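Local structure of uncharacterized ParM protein (Staphylococcus aureus, 3JS6) at residues V6-K19 / F324-K338. The protein probably drives plasmid segregation as an actin-like protein that assembles into dynamic filaments, pushing or positioning plasmid DNA before cell division. Sequence-based numbering, arbitrary orientation.
Sequences VMALDFGNGFVKGK and FSNVRGYEKLGELLK
Val327 of the C-terminal helix (residues 325-342) packs on Ala8 in a buried helix-on-sheet contact of the actin-like fold: the helix returns from the C-terminal half of the chain and lies across the first β-hairpin of the N-terminal domain. It runs roughly against strand 6-11, their directions 143° apart and their axes approaching to 7.1 Å. Val327 is wedged over both strands. Its CG1, anti to the backbone N (chi1 161°), reaches Ala8 CB at 3.5 Å and presses tightly on Lys19 CB, while CG2 meets Asp10 CB at 3.6 Å. Farther along the helix the backbone comes close at Gly334, whose O lies 3.5 Å from Val6 CG2. Tyr330 turns the edge of its ring to the backbone of strand 6-11, with CD1 3.2 Å from Leu9 O. On strand 15-19, Lys19 and Glu331 cross at about a right angle in a salt bridge; Lys19 NZ lies 2.8 Å from Glu331 OE1, on the syn lone-pair side of that oxygen, and its bond to OE2 is weak. Lys19 extends until a bend at chi4 (-74°) brings NZ to the carboxylate, and NZ also bonds Asn21 O. One water joins Asp10 OD1 to Tyr330 OH; another donates to OD2 and accepts from Val327 N. Asp10, Phe11 and Gly12 open the turn that probably corresponds to the phosphate-1 loop of actin-like ATPases. A third water donates to Val6 O and Glu331 OE2, so around an apolar centre the polar links are one ion pair plus waters, which reach both Asp10 oxygens in this apo structure.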
ATOM      1  N   VAL A   6      14.907   1.921  -9.155  1.00 21.28           N
ATOM      2  CA  VAL A   6      13.580   1.344  -9.162  1.00 19.28           C
ATOM      3  C   VAL A   6      12.722   1.968  -8.062  1.00 22.13           C
ATOM      4  O   VAL A   6      13.096   1.941  -6.898  1.00 22.91           O
ATOM      5  CB  VAL A   6      13.648  -0.194  -8.965  1.00 25.95           C
ATOM      6  CG1 VAL A   6      12.252  -0.767  -8.723  1.00 24.75           C
ATOM      7  CG2 VAL A   6      14.251  -0.848 -10.226  1.00 23.50           C
HETATM    8  N   MSE A   7      11.603   2.568  -8.449  1.00 19.09           N
HETATM    9  CA  MSE A   7      10.672   3.161  -7.485  1.00 16.96           C
HETATM   10  C   MSE A   7       9.491   2.213  -7.363  1.00 19.05           C
HETATM   11  O   MSE A   7       8.885   1.859  -8.378  1.00 23.16           O
HETATM   12  CB  MSE A   7      10.113   4.495  -7.955  1.00 19.94           C
HETATM   13  CG  MSE A   7      11.060   5.696  -7.923  1.00 24.11           C
HETATM   14 SE   MSE A   7      10.049   7.320  -8.468  1.00 29.27          SE
HETATM   15  CE  MSE A   7      11.351   8.658  -8.063  1.00 26.93           C
ATOM     16  N   ALA A   8       9.161   1.816  -6.129  1.00 18.60           N
ATOM     17  CA  ALA A   8       8.029   0.943  -5.887  1.00 14.71           C
ATOM     18  C   ALA A   8       7.060   1.799  -5.075  1.00 15.84           C
ATOM     19  O   ALA A   8       7.445   2.397  -4.075  1.00 19.64           O
ATOM     20  CB  ALA A   8       8.439  -0.268  -5.105  1.00 19.68           C
ATOM     21  N   LEU A   9       5.815   1.855  -5.532  1.00 18.30           N
ATOM     22  CA  LEU A   9       4.787   2.687  -4.898  1.00 21.73           C
ATOM     23  C   LEU A   9       3.507   1.918  -4.706  1.00 20.43           C
ATOM     24  O   LEU A   9       3.144   1.099  -5.540  1.00 22.27           O
ATOM     25  CB  LEU A   9       4.494   3.903  -5.769  1.00 20.73           C
ATOM     26  CG  LEU A   9       5.546   5.013  -5.735  1.00 20.89           C
ATOM     27  CD1 LEU A   9       5.311   6.022  -6.888  1.00 20.64           C
ATOM     28  CD2 LEU A   9       5.463   5.722  -4.358  1.00 19.36           C
ATOM     29  N   ASP A  10       2.816   2.204  -3.609  1.00 21.77           N
ATOM     30  CA  ASP A  10       1.559   1.517  -3.302  1.00 20.48           C
ATOM     31  C   ASP A  10       0.593   2.584  -2.816  1.00 21.57           C
ATOM     32  O   ASP A  10       0.714   3.047  -1.674  1.00 20.84           O
ATOM     33  CB  ASP A  10       1.826   0.512  -2.186  1.00 18.82           C
ATOM     34  CG  ASP A  10       0.574  -0.283  -1.777  1.00 26.79           C
ATOM     35  OD1 ASP A  10      -0.513  -0.085  -2.365  1.00 28.87           O
ATOM     36  OD2 ASP A  10       0.700  -1.129  -0.867  1.00 28.76           O
ATOM     37  N   PHE A  11      -0.334   2.993  -3.676  1.00 17.72           N
ATOM     38  CA  PHE A  11      -1.303   4.023  -3.315  1.00 24.36           C
ATOM     39  C   PHE A  11      -2.549   3.348  -2.755  1.00 29.63           C
ATOM     40  O   PHE A  11      -3.548   3.190  -3.442  1.00 33.14           O
ATOM     41  CB  PHE A  11      -1.655   4.869  -4.536  1.00 25.85           C
ATOM     42  CG  PHE A  11      -0.476   5.601  -5.115  1.00 25.64           C
ATOM     43  CD1 PHE A  11       0.266   5.050  -6.161  1.00 23.07           C
ATOM     44  CD2 PHE A  11      -0.082   6.824  -4.581  1.00 22.49           C
ATOM     45  CE1 PHE A  11       1.395   5.714  -6.670  1.00 21.66           C
ATOM     46  CE2 PHE A  11       1.051   7.500  -5.083  1.00 26.01           C
ATOM     47  CZ  PHE A  11       1.785   6.937  -6.128  1.00 19.49           C
ATOM     48  N   GLY A  12      -2.474   2.954  -1.495  1.00 41.26           N
ATOM     49  CA  GLY A  12      -3.580   2.246  -0.889  1.00 48.32           C
ATOM     50  C   GLY A  12      -4.637   3.031  -0.154  1.00 54.67           C
ATOM     51  O   GLY A  12      -4.721   4.269  -0.217  1.00 49.97           O
ATOM     52  N   ASN A  13      -5.470   2.249   0.526  1.00 61.04           N
ATOM     53  CA  ASN A  13      -6.569   2.723   1.349  1.00 62.40           C
ATOM     54  C   ASN A  13      -6.366   4.158   1.815  1.00 58.15           C
ATOM     55  O   ASN A  13      -6.699   5.113   1.109  1.00 63.48           O
ATOM     56  CB  ASN A  13      -6.701   1.793   2.564  1.00 65.48           C
ATOM     57  CG  ASN A  13      -5.374   1.112   2.930  1.00 67.21           C
ATOM     58  OD1 ASN A  13      -4.316   1.759   2.983  1.00 63.45           O
ATOM     59  ND2 ASN A  13      -5.431  -0.197   3.189  1.00 60.05           N
ATOM     60  N   GLY A  14      -5.816   4.295   3.014  1.00 52.21           N
ATOM     61  CA  GLY A  14      -5.568   5.604   3.576  1.00 47.26           C
ATOM     62  C   GLY A  14      -4.097   5.960   3.685  1.00 38.17           C
ATOM     63  O   GLY A  14      -3.768   7.014   4.220  1.00 28.14           O
ATOM     64  N   PHE A  15      -3.213   5.104   3.170  1.00 31.05           N
ATOM     65  CA  PHE A  15      -1.774   5.366   3.250  1.00 30.01           C
ATOM     66  C   PHE A  15      -1.051   5.096   1.933  1.00 28.84           C
ATOM     67  O   PHE A  15      -1.421   4.190   1.192  1.00 28.65           O
ATOM     68  CB  PHE A  15      -1.127   4.469   4.302  1.00 29.76           C
ATOM     69  CG  PHE A  15      -1.517   4.791   5.706  1.00 39.31           C
ATOM     70  CD1 PHE A  15      -0.812   5.741   6.432  1.00 39.35           C
ATOM     71  CD2 PHE A  15      -2.589   4.142   6.307  1.00 38.78           C
ATOM     72  CE1 PHE A  15      -1.167   6.045   7.742  1.00 46.95           C
ATOM     73  CE2 PHE A  15      -2.955   4.438   7.614  1.00 46.23           C
ATOM     74  CZ  PHE A  15      -2.241   5.393   8.336  1.00 45.80           C
ATOM     75  N   VAL A  16      -0.009   5.875   1.665  1.00 25.12           N
ATOM     76  CA  VAL A  16       0.801   5.673   0.465  1.00 24.29           C
ATOM     77  C   VAL A  16       2.122   5.108   0.971  1.00 19.98           C
ATOM     78  O   VAL A  16       2.713   5.666   1.903  1.00 22.32           O
ATOM     79  CB  VAL A  16       1.083   7.002  -0.265  1.00 21.11           C
ATOM     80  CG1 VAL A  16       2.088   6.776  -1.381  1.00 22.00           C
ATOM     81  CG2 VAL A  16      -0.208   7.564  -0.834  1.00 21.53           C
ATOM     82  N   LYS A  17       2.573   4.003   0.391  1.00 17.35           N
ATOM     83  CA  LYS A  17       3.843   3.398   0.795  1.00 16.35           C
ATOM     84  C   LYS A  17       4.795   3.573  -0.396  1.00 17.67           C
ATOM     85  O   LYS A  17       4.379   3.432  -1.538  1.00 16.47           O
ATOM     86  CB  LYS A  17       3.683   1.892   1.077  1.00 23.84           C
ATOM     87  CG  LYS A  17       3.132   1.540   2.479  1.00 28.77           C
ATOM     88  CD  LYS A  17       1.667   1.859   2.628  1.00 27.10           C
ATOM     89  CE  LYS A  17       0.807   1.098   1.634  1.00 33.36           C
ATOM     90  NZ  LYS A  17      -0.656   1.302   1.939  1.00 37.93           N
ATOM     91  N   GLY A  18       6.056   3.866  -0.110  1.00 17.19           N
ATOM     92  CA  GLY A  18       7.039   4.040  -1.157  1.00 14.39           C
ATOM     93  C   GLY A  18       8.390   3.452  -0.788  1.00 18.11           C
ATOM     94  O   GLY A  18       8.772   3.407   0.378  1.00 18.85           O
ATOM     95  N   LYS A  19       9.135   2.986  -1.785  1.00 19.52           N
ATOM     96  CA  LYS A  19      10.458   2.447  -1.481  1.00 17.71           C
ATOM     97  C   LYS A  19      11.392   2.658  -2.666  1.00 17.29           C
ATOM     98  O   LYS A  19      10.990   2.489  -3.814  1.00 18.54           O
ATOM     99  CB  LYS A  19      10.353   0.951  -1.141  1.00 18.70           C
ATOM    100  CG  LYS A  19      11.659   0.276  -0.723  1.00 27.85           C
ATOM    101  CD  LYS A  19      11.430  -1.173  -0.297  1.00 28.69           C
ATOM    102  CE  LYS A  19      12.719  -1.791   0.265  1.00 32.02           C
ATOM    103  NZ  LYS A  19      13.709  -2.094  -0.809  1.00 26.79           N
ATOM    104  N   PHE A 324       4.580  -2.906   4.134  1.00 20.52           N
ATOM    105  CA  PHE A 324       5.438  -2.792   2.954  1.00 21.54           C
ATOM    106  C   PHE A 324       5.476  -4.013   1.998  1.00 27.04           C
ATOM    107  O   PHE A 324       6.222  -4.018   1.000  1.00 18.91           O
ATOM    108  CB  PHE A 324       6.845  -2.416   3.412  1.00 21.65           C
ATOM    109  CG  PHE A 324       6.931  -1.020   4.000  1.00 22.94           C
ATOM    110  CD1 PHE A 324       7.021  -0.827   5.380  1.00 29.18           C
ATOM    111  CD2 PHE A 324       6.879   0.090   3.169  1.00 23.52           C
ATOM    112  CE1 PHE A 324       7.056   0.474   5.929  1.00 32.83           C
ATOM    113  CE2 PHE A 324       6.913   1.399   3.702  1.00 29.04           C
ATOM    114  CZ  PHE A 324       7.001   1.585   5.086  1.00 30.73           C
ATOM    115  N   SER A 325       4.678  -5.033   2.293  1.00 24.25           N
ATOM    116  CA  SER A 325       4.640  -6.242   1.460  1.00 27.51           C
ATOM    117  C   SER A 325       4.379  -5.971  -0.013  1.00 28.21           C
ATOM    118  O   SER A 325       5.087  -6.503  -0.869  1.00 27.42           O
ATOM    119  CB  SER A 325       3.579  -7.235   1.959  1.00 25.95           C
ATOM    120  OG  SER A 325       4.114  -8.111   2.933  1.00 50.65           O
ATOM    121  N   ASN A 326       3.352  -5.175  -0.314  1.00 24.58           N
ATOM    122  CA  ASN A 326       3.036  -4.860  -1.712  1.00 22.20           C
ATOM    123  C   ASN A 326       4.237  -4.199  -2.392  1.00 26.51           C
ATOM    124  O   ASN A 326       4.668  -4.626  -3.465  1.00 22.12           O
ATOM    125  CB  ASN A 326       1.832  -3.907  -1.804  1.00 22.14           C
ATOM    126  CG  ASN A 326       0.478  -4.635  -1.688  1.00 26.31           C
ATOM    127  OD1 ASN A 326      -0.547  -4.020  -1.387  1.00 33.34           O
ATOM    128  ND2 ASN A 326       0.478  -5.925  -1.941  1.00 26.74           N
ATOM    129  N   VAL A 327       4.783  -3.159  -1.758  1.00 20.55           N
ATOM    130  CA  VAL A 327       5.918  -2.458  -2.337  1.00 24.56           C
ATOM    131  C   VAL A 327       7.138  -3.360  -2.552  1.00 21.61           C
ATOM    132  O   VAL A 327       7.816  -3.234  -3.567  1.00 21.49           O
ATOM    133  CB  VAL A 327       6.277  -1.238  -1.463  1.00 32.87           C
ATOM    134  CG1 VAL A 327       7.676  -0.777  -1.747  1.00 47.98           C
ATOM    135  CG2 VAL A 327       5.301  -0.111  -1.765  1.00 37.41           C
ATOM    136  N   ARG A 328       7.434  -4.250  -1.605  1.00 19.78           N
ATOM    137  CA  ARG A 328       8.574  -5.146  -1.770  1.00 18.53           C
ATOM    138  C   ARG A 328       8.294  -6.058  -2.949  1.00 21.08           C
ATOM    139  O   ARG A 328       9.216  -6.447  -3.650  1.00 21.30           O
ATOM    140  CB  ARG A 328       8.837  -6.011  -0.516  1.00 16.28           C
ATOM    141  CG  ARG A 328       9.338  -5.220   0.738  1.00 26.19           C
ATOM    142  CD  ARG A 328       9.788  -6.154   1.872  1.00 32.81           C
ATOM    143  NE  ARG A 328       8.715  -6.996   2.393  1.00 37.69           N
ATOM    144  CZ  ARG A 328       7.913  -6.722   3.417  1.00 33.26           C
ATOM    145  NH1 ARG A 328       8.023  -5.599   4.108  1.00 28.24           N
ATOM    146  NH2 ARG A 328       6.968  -7.587   3.734  1.00 28.82           N
ATOM    147  N   GLY A 329       7.026  -6.407  -3.170  1.00 18.05           N
ATOM    148  CA  GLY A 329       6.705  -7.269  -4.297  1.00 19.53           C
ATOM    149  C   GLY A 329       6.830  -6.515  -5.612  1.00 20.66           C
ATOM    150  O   GLY A 329       7.390  -7.036  -6.585  1.00 22.32           O
ATOM    151  N   TYR A 330       6.304  -5.295  -5.658  1.00 21.37           N
ATOM    152  CA  TYR A 330       6.374  -4.480  -6.875  1.00 17.31           C
ATOM    153  C   TYR A 330       7.837  -4.187  -7.206  1.00 20.78           C
ATOM    154  O   TYR A 330       8.219  -4.156  -8.377  1.00 22.37           O
ATOM    155  CB  TYR A 330       5.657  -3.127  -6.706  1.00 22.46           C
ATOM    156  CG  TYR A 330       4.193  -3.195  -6.312  1.00 19.30           C
ATOM    157  CD1 TYR A 330       3.593  -2.115  -5.656  1.00 21.22           C
ATOM    158  CD2 TYR A 330       3.409  -4.315  -6.611  1.00 15.82           C
ATOM    159  CE1 TYR A 330       2.243  -2.127  -5.302  1.00 15.28           C
ATOM    160  CE2 TYR A 330       2.047  -4.345  -6.259  1.00 24.08           C
ATOM    161  CZ  TYR A 330       1.476  -3.244  -5.608  1.00 26.86           C
ATOM    162  OH  TYR A 330       0.140  -3.239  -5.265  1.00 25.96           O
ATOM    163  N   GLU A 331       8.655  -3.970  -6.178  1.00 20.27           N
ATOM    164  CA  GLU A 331      10.074  -3.663  -6.410  1.00 19.30           C
ATOM    165  C   GLU A 331      10.780  -4.770  -7.199  1.00 24.23           C
ATOM    166  O   GLU A 331      11.595  -4.486  -8.080  1.00 23.01           O
ATOM    167  CB  GLU A 331      10.786  -3.430  -5.090  1.00 23.55           C
ATOM    168  CG  GLU A 331      12.266  -3.160  -5.229  1.00 22.21           C
ATOM    169  CD  GLU A 331      12.900  -2.786  -3.899  1.00 32.95           C
ATOM    170  OE1 GLU A 331      12.770  -3.574  -2.937  1.00 39.89           O
ATOM    171  OE2 GLU A 331      13.526  -1.705  -3.818  1.00 31.44           O
ATOM    172  N   LYS A 332      10.460  -6.024  -6.898  1.00 19.55           N
ATOM    173  CA  LYS A 332      11.065  -7.141  -7.628  1.00 22.92           C
ATOM    174  C   LYS A 332      10.722  -7.080  -9.129  1.00 24.67           C
ATOM    175  O   LYS A 332      11.578  -7.321  -9.979  1.00 23.35           O
ATOM    176  CB  LYS A 332      10.630  -8.470  -7.007  1.00 20.10           C
ATOM    177  CG  LYS A 332      11.186  -8.646  -5.589  1.00 23.09           C
ATOM    178  CD  LYS A 332      10.526  -9.810  -4.862  1.00 25.19           C
ATOM    179  CE  LYS A 332      11.056  -9.938  -3.446  1.00 24.70           C
ATOM    180  NZ  LYS A 332      10.478 -11.147  -2.776  1.00 27.58           N
ATOM    181  N   LEU A 333       9.479  -6.753  -9.454  1.00 20.89           N
ATOM    182  CA  LEU A 333       9.065  -6.639 -10.852  1.00 18.69           C
ATOM    183  C   LEU A 333       9.759  -5.422 -11.470  1.00 24.11           C
ATOM    184  O   LEU A 333      10.085  -5.409 -12.663  1.00 23.98           O
ATOM    185  CB  LEU A 333       7.534  -6.460 -10.949  1.00 25.89           C
ATOM    186  CG  LEU A 333       6.663  -7.653 -10.516  1.00 17.97           C
ATOM    187  CD1 LEU A 333       5.190  -7.293 -10.649  1.00 25.46           C
ATOM    188  CD2 LEU A 333       6.984  -8.872 -11.405  1.00 24.47           C
ATOM    189  N   GLY A 334       9.970  -4.395 -10.650  1.00 22.96           N
ATOM    190  CA  GLY A 334      10.638  -3.194 -11.125  1.00 18.64           C
ATOM    191  C   GLY A 334      12.084  -3.502 -11.513  1.00 23.35           C
ATOM    192  O   GLY A 334      12.594  -2.934 -12.482  1.00 20.83           O
ATOM    193  N   GLU A 335      12.739  -4.389 -10.758  1.00 21.35           N
ATOM    194  CA  GLU A 335      14.129  -4.771 -11.033  1.00 28.53           C
ATOM    195  C   GLU A 335      14.213  -5.445 -12.391  1.00 29.15           C
ATOM    196  O   GLU A 335      15.156  -5.209 -13.163  1.00 25.58           O
ATOM    197  CB  GLU A 335      14.649  -5.744  -9.974  1.00 27.43           C
ATOM    198  CG  GLU A 335      14.847  -5.140  -8.578  1.00 39.58           C
ATOM    199  CD  GLU A 335      16.003  -4.153  -8.512  1.00 58.82           C
ATOM    200  OE1 GLU A 335      16.238  -3.590  -7.418  1.00 64.29           O
ATOM    201  OE2 GLU A 335      16.680  -3.937  -9.544  1.00 65.69           O
ATOM    202  N   LEU A 336      13.225  -6.296 -12.666  1.00 26.05           N
ATOM    203  CA  LEU A 336      13.168  -6.997 -13.940  1.00 22.96           C
ATOM    204  C   LEU A 336      12.898  -5.996 -15.042  1.00 27.35           C
ATOM    205  O   LEU A 336      13.453  -6.103 -16.137  1.00 22.99           O
ATOM    206  CB  LEU A 336      12.071  -8.054 -13.923  1.00 28.24           C
ATOM    207  CG  LEU A 336      12.355  -9.252 -13.009  1.00 23.40           C
ATOM    208  CD1 LEU A 336      11.255 -10.268 -13.199  1.00 25.65           C
ATOM    209  CD2 LEU A 336      13.703  -9.877 -13.346  1.00 27.86           C
ATOM    210  N   LEU A 337      12.048  -5.009 -14.766  1.00 23.29           N
ATOM    211  CA  LEU A 337      11.770  -4.002 -15.795  1.00 26.51           C
ATOM    212  C   LEU A 337      13.039  -3.166 -16.039  1.00 20.88           C
ATOM    213  O   LEU A 337      13.320  -2.742 -17.174  1.00 29.86           O
ATOM    214  CB  LEU A 337      10.612  -3.087 -15.372  1.00 35.32           C
ATOM    215  CG  LEU A 337      10.140  -2.088 -16.436  1.00 36.07           C
ATOM    216  CD1 LEU A 337       9.642  -2.841 -17.669  1.00 38.93           C
ATOM    217  CD2 LEU A 337       9.048  -1.223 -15.871  1.00 33.79           C
ATOM    218  N   LYS A 338      13.801  -2.930 -14.981  1.00 20.50           N
ATOM    219  CA  LYS A 338      15.038  -2.164 -15.082  1.00 31.39           C
ATOM    220  C   LYS A 338      16.041  -2.906 -15.980  1.00 35.61           C
ATOM    221  O   LYS A 338      16.755  -2.295 -16.774  1.00 28.07           O
ATOM    222  CB  LYS A 338      15.646  -1.951 -13.697  1.00 32.46           C
ATOM    223  CG  LYS A 338      17.077  -1.418 -13.708  1.00 31.94           C
ATOM    224  CD  LYS A 338      17.587  -1.223 -12.297  1.00 30.54           C
ATOM    225  CE  LYS A 338      19.079  -0.953 -12.281  1.00 39.43           C
ATOM    226  NZ  LYS A 338      19.562  -0.666 -10.914  1.00 49.35           N
TER
HETATM  227  O   HOH W   1      14.556   0.274  -5.449  1.00 24.71           O
HETATM  228  O   HOH W   2       3.052  -1.917   0.304  1.00 22.53           O
HETATM  229  O   HOH W   3      -0.979  -0.875  -4.711  1.00 34.07           O